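Local coordinates for protein NANS (YJHS), A 9-O-acetyl N-acetylneuraminic acid esterase (Escherichia coli O157:H7 EDL933, PDB 3PT5) that probably hydrolyses the 9-O-acetyl group of 9-O-acetyl-N-acetylneuraminate, an alternative sialic acid that the bacterium needs it to grow on, at residues G142-A150 and P162-R170. Numbering follows the deposited sequence.
Sequences GTYSERHGA and PLYQDLVSR
A small beta-hairpin, strands 144-145 and 149-150, lies against the first two turns of helix 162-176, with Y144 and A150 facing P162, Q165, D166 and S169. In this SGNH-hydrolase fold the helix packs against the central, largely parallel sheet through L167 on strand 20-28 and D166 and R170 on strand 122-130; Y164, L167 and V168 pack on helix 203-218. The hairpin contains a classic beta bulge in which S145 pairs with both H148 and G149, and S145 OG accepts a hydrogen bond from H148 N in an ST motif.

Y144 makes the broadest contact. With CG anti to the backbone N (chi1 -175°), its ring extends along the helix, and CB of Q165 sits over one face in a CH-pi contact, 4.1 Å from the ring centroid. The extended Q165 chain crosses this ring with its amide turned 46° from the ring plane, OE1 coming within 3.4 Å of Y144 CD2, while NE2 donates a hydrogen bond to D160 O. At the far end of the ring, Y144 OH and S169 OG share a short 2.6 Å hydrogen bond.

The first turn of the helix is met by apolar contacts. P162 CB lies 4.2 Å from Y144 CB and 4.4 Å from A150 CB, and the methyl group of A150 rests 4.2 Å from CD2 of L163. The carbonyl oxygen of T143 lies against the P162 ring.

D166 ties the second hairpin strand to the helix. Its OD2 also forms a salt bridge with R57, which probably stabilises the buried carboxylate in its charged form. A150 N donates to D166 OD2 over 2.8 Å in a nearly straight bond, arriving on the anti side of the carboxylate and 29° out of its plane.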
loop_
_atom_site.group_PDB
_atom_site.type_symbol
_atom_site.label_atom_id
_atom_site.label_comp_id
_atom_site.label_asym_id
_atom_site.label_seq_id
_atom_site.Cartn_x
_atom_site.Cartn_y
_atom_site.Cartn_z
ATOM N N GLY A 142 8.774 -17.879 -2.957
ATOM C CA GLY A 142 8.863 -17.418 -4.340
ATOM C C GLY A 142 10.313 -17.175 -4.745
ATOM O O GLY A 142 11.237 -17.669 -4.110
ATOM N N THR A 143 10.511 -16.405 -5.801
ATOM C CA THR A 143 11.852 -16.092 -6.293
ATOM C C THR A 143 11.936 -14.603 -6.591
ATOM O O THR A 143 10.911 -13.912 -6.625
ATOM C CB THR A 143 12.203 -16.917 -7.568
ATOM O OG1 THR A 143 11.191 -16.728 -8.571
ATOM C CG2 THR A 143 12.271 -18.395 -7.227
ATOM N N TYR A 144 13.159 -14.111 -6.787
ATOM C CA TYR A 144 13.366 -12.728 -7.189
ATOM C C TYR A 144 14.071 -12.702 -8.539
ATOM O O TYR A 144 15.076 -13.377 -8.705
ATOM C CB TYR A 144 14.182 -11.951 -6.149
ATOM C CG TYR A 144 14.299 -10.484 -6.521
ATOM C CD1 TYR A 144 13.212 -9.619 -6.351
ATOM C CD2 TYR A 144 15.475 -9.969 -7.052
ATOM C CE1 TYR A 144 13.296 -8.281 -6.719
ATOM C CE2 TYR A 144 15.571 -8.622 -7.416
ATOM C CZ TYR A 144 14.476 -7.791 -7.245
ATOM O OH TYR A 144 14.563 -6.462 -7.595
ATOM N N SER A 145 13.538 -11.916 -9.478
ATOM C CA SER A 145 14.109 -11.725 -10.822
ATOM C C SER A 145 14.645 -10.302 -10.924
ATOM O O SER A 145 13.939 -9.355 -10.590
ATOM C CB SER A 145 13.022 -11.962 -11.882
ATOM O OG SER A 145 13.204 -11.160 -13.052
ATOM N N GLU A 146 15.893 -10.149 -11.365
ATOM C CA GLU A 146 16.511 -8.821 -11.478
ATOM C C GLU A 146 15.749 -7.900 -12.411
ATOM O O GLU A 146 15.612 -6.696 -12.150
ATOM C CB GLU A 146 17.961 -8.945 -11.946
ATOM C CG GLU A 146 18.857 -9.704 -10.977
ATOM C CD GLU A 146 18.908 -9.079 -9.596
ATOM O OE1 GLU A 146 19.063 -7.832 -9.503
ATOM O OE2 GLU A 146 18.790 -9.839 -8.600
ATOM N N ARG A 147 15.265 -8.475 -13.505
ATOM C CA ARG A 147 14.645 -7.719 -14.545
ATOM C C ARG A 147 13.177 -7.433 -14.230
ATOM O O ARG A 147 12.608 -6.483 -14.777
ATOM C CB ARG A 147 14.771 -8.469 -15.870
ATOM C CG ARG A 147 14.512 -7.607 -17.089
ATOM C CD ARG A 147 14.801 -8.326 -18.412
ATOM N NE ARG A 147 16.227 -8.507 -18.666
ATOM C CZ ARG A 147 17.048 -7.557 -19.124
ATOM N NH1 ARG A 147 16.603 -6.327 -19.357
ATOM N NH2 ARG A 147 18.331 -7.835 -19.335
ATOM N N HIS A 148 12.559 -8.250 -13.372
ATOM C CA HIS A 148 11.102 -8.168 -13.182
ATOM C C HIS A 148 10.579 -8.174 -11.729
ATOM O O HIS A 148 9.368 -8.083 -11.520
ATOM C CB HIS A 148 10.386 -9.283 -13.960
ATOM C CG HIS A 148 10.629 -9.242 -15.432
ATOM N ND1 HIS A 148 9.987 -8.353 -16.265
ATOM C CD2 HIS A 148 11.440 -9.984 -16.224
ATOM C CE1 HIS A 148 10.394 -8.545 -17.508
ATOM N NE2 HIS A 148 11.281 -9.525 -17.509
ATOM N N GLY A 149 11.469 -8.303 -10.752
ATOM C CA GLY A 149 11.074 -8.200 -9.338
ATOM C C GLY A 149 10.561 -9.492 -8.771
ATOM O O GLY A 149 10.755 -10.554 -9.377
ATOM N N ALA A 150 9.910 -9.419 -7.604
ATOM C CA ALA A 150 9.418 -10.629 -6.913
ATOM C C ALA A 150 8.414 -11.415 -7.761
ATOM O O ALA A 150 7.597 -10.817 -8.456
ATOM C CB ALA A 150 8.801 -10.258 -5.568
ATOM N N PRO A 162 12.492 -12.855 -1.328
ATOM C CA PRO A 162 12.148 -12.102 -2.529
ATOM C C PRO A 162 11.347 -10.835 -2.284
ATOM O O PRO A 162 11.618 -9.828 -2.933
ATOM C CB PRO A 162 11.341 -13.100 -3.350
ATOM C CG PRO A 162 12.050 -14.395 -3.031
ATOM C CD PRO A 162 12.484 -14.313 -1.599
ATOM N N LEU A 163 10.377 -10.874 -1.375
ATOM C CA LEU A 163 9.607 -9.668 -1.069
ATOM C C LEU A 163 10.471 -8.582 -0.456
ATOM O O LEU A 163 10.315 -7.411 -0.796
ATOM C CB LEU A 163 8.406 -9.969 -0.174
ATOM C CG LEU A 163 7.218 -10.700 -0.809
ATOM C CD1 LEU A 163 6.144 -10.890 0.240
ATOM C CD2 LEU A 163 6.651 -9.939 -2.025
ATOM N N TYR A 164 11.405 -8.960 0.423
ATOM C CA TYR A 164 12.327 -7.988 0.993
ATOM C C TYR A 164 13.230 -7.376 -0.083
ATOM O O TYR A 164 13.436 -6.168 -0.115
ATOM C CB TYR A 164 13.177 -8.589 2.122
ATOM C CG TYR A 164 14.240 -7.626 2.589
ATOM C CD1 TYR A 164 13.943 -6.651 3.541
ATOM C CD2 TYR A 164 15.531 -7.648 2.031
ATOM C CE1 TYR A 164 14.903 -5.732 3.969
ATOM C CE2 TYR A 164 16.501 -6.725 2.448
ATOM C CZ TYR A 164 16.175 -5.774 3.411
ATOM O OH TYR A 164 17.107 -4.842 3.830
ATOM N N GLN A 165 13.747 -8.222 -0.968
ATOM C CA GLN A 165 14.631 -7.803 -2.055
ATOM C C GLN A 165 13.949 -6.821 -2.973
ATOM O O GLN A 165 14.570 -5.885 -3.450
ATOM C CB GLN A 165 15.038 -9.012 -2.880
ATOM C CG GLN A 165 16.005 -9.925 -2.172
ATOM C CD GLN A 165 16.357 -11.119 -3.042
ATOM O OE1 GLN A 165 16.940 -10.966 -4.127
ATOM N NE2 GLN A 165 15.973 -12.315 -2.592
ATOM N N ASP A 166 12.661 -7.053 -3.201
ATOM C CA ASP A 166 11.816 -6.236 -4.065
ATOM C C ASP A 166 11.599 -4.871 -3.394
ATOM O O ASP A 166 11.730 -3.830 -4.041
ATOM C CB ASP A 166 10.505 -7.007 -4.295
ATOM C CG ASP A 166 9.606 -6.384 -5.362
ATOM O OD1 ASP A 166 8.820 -5.476 -5.010
ATOM O OD2 ASP A 166 9.636 -6.822 -6.548
ATOM N N LEU A 167 11.311 -4.895 -2.100
ATOM C CA LEU A 167 11.160 -3.686 -1.298
ATOM C C LEU A 167 12.413 -2.798 -1.326
ATOM O O LEU A 167 12.322 -1.595 -1.586
ATOM C CB LEU A 167 10.815 -4.076 0.138
ATOM C CG LEU A 167 10.726 -2.992 1.201
ATOM C CD1 LEU A 167 9.537 -2.093 0.935
ATOM C CD2 LEU A 167 10.630 -3.636 2.558
ATOM N N VAL A 168 13.568 -3.403 -1.059
ATOM C CA VAL A 168 14.851 -2.676 -1.029
ATOM C C VAL A 168 15.278 -2.239 -2.430
ATOM O O VAL A 168 15.614 -1.070 -2.652
ATOM C CB VAL A 168 15.947 -3.510 -0.301
ATOM C CG1 VAL A 168 17.379 -3.013 -0.638
ATOM C CG2 VAL A 168 15.737 -3.435 1.175
ATOM N N SER A 169 15.201 -3.165 -3.382
ATOM C CA SER A 169 15.636 -2.917 -4.745
ATOM C C SER A 169 14.821 -1.832 -5.437
ATOM O O SER A 169 15.402 -0.950 -6.102
ATOM C CB SER A 169 15.660 -4.227 -5.540
ATOM O OG SER A 169 15.023 -4.068 -6.795
ATOM N N ARG A 170 13.497 -1.846 -5.248
ATOM C CA ARG A 170 12.633 -0.825 -5.840
ATOM C C ARG A 170 12.775 0.541 -5.161
ATOM O O ARG A 170 12.725 1.555 -5.828
ATOM C CB ARG A 170 11.172 -1.276 -5.830
ATOM C CG ARG A 170 10.898 -2.227 -6.930
ATOM C CD ARG A 170 9.632 -2.972 -6.741
ATOM N NE ARG A 170 8.380 -2.244 -6.924
ATOM C CZ ARG A 170 7.862 -1.855 -8.082
ATOM N NH1 ARG A 170 8.557 -1.920 -9.227
ATOM N NH2 ARG A 170 6.659 -1.335 -8.087
#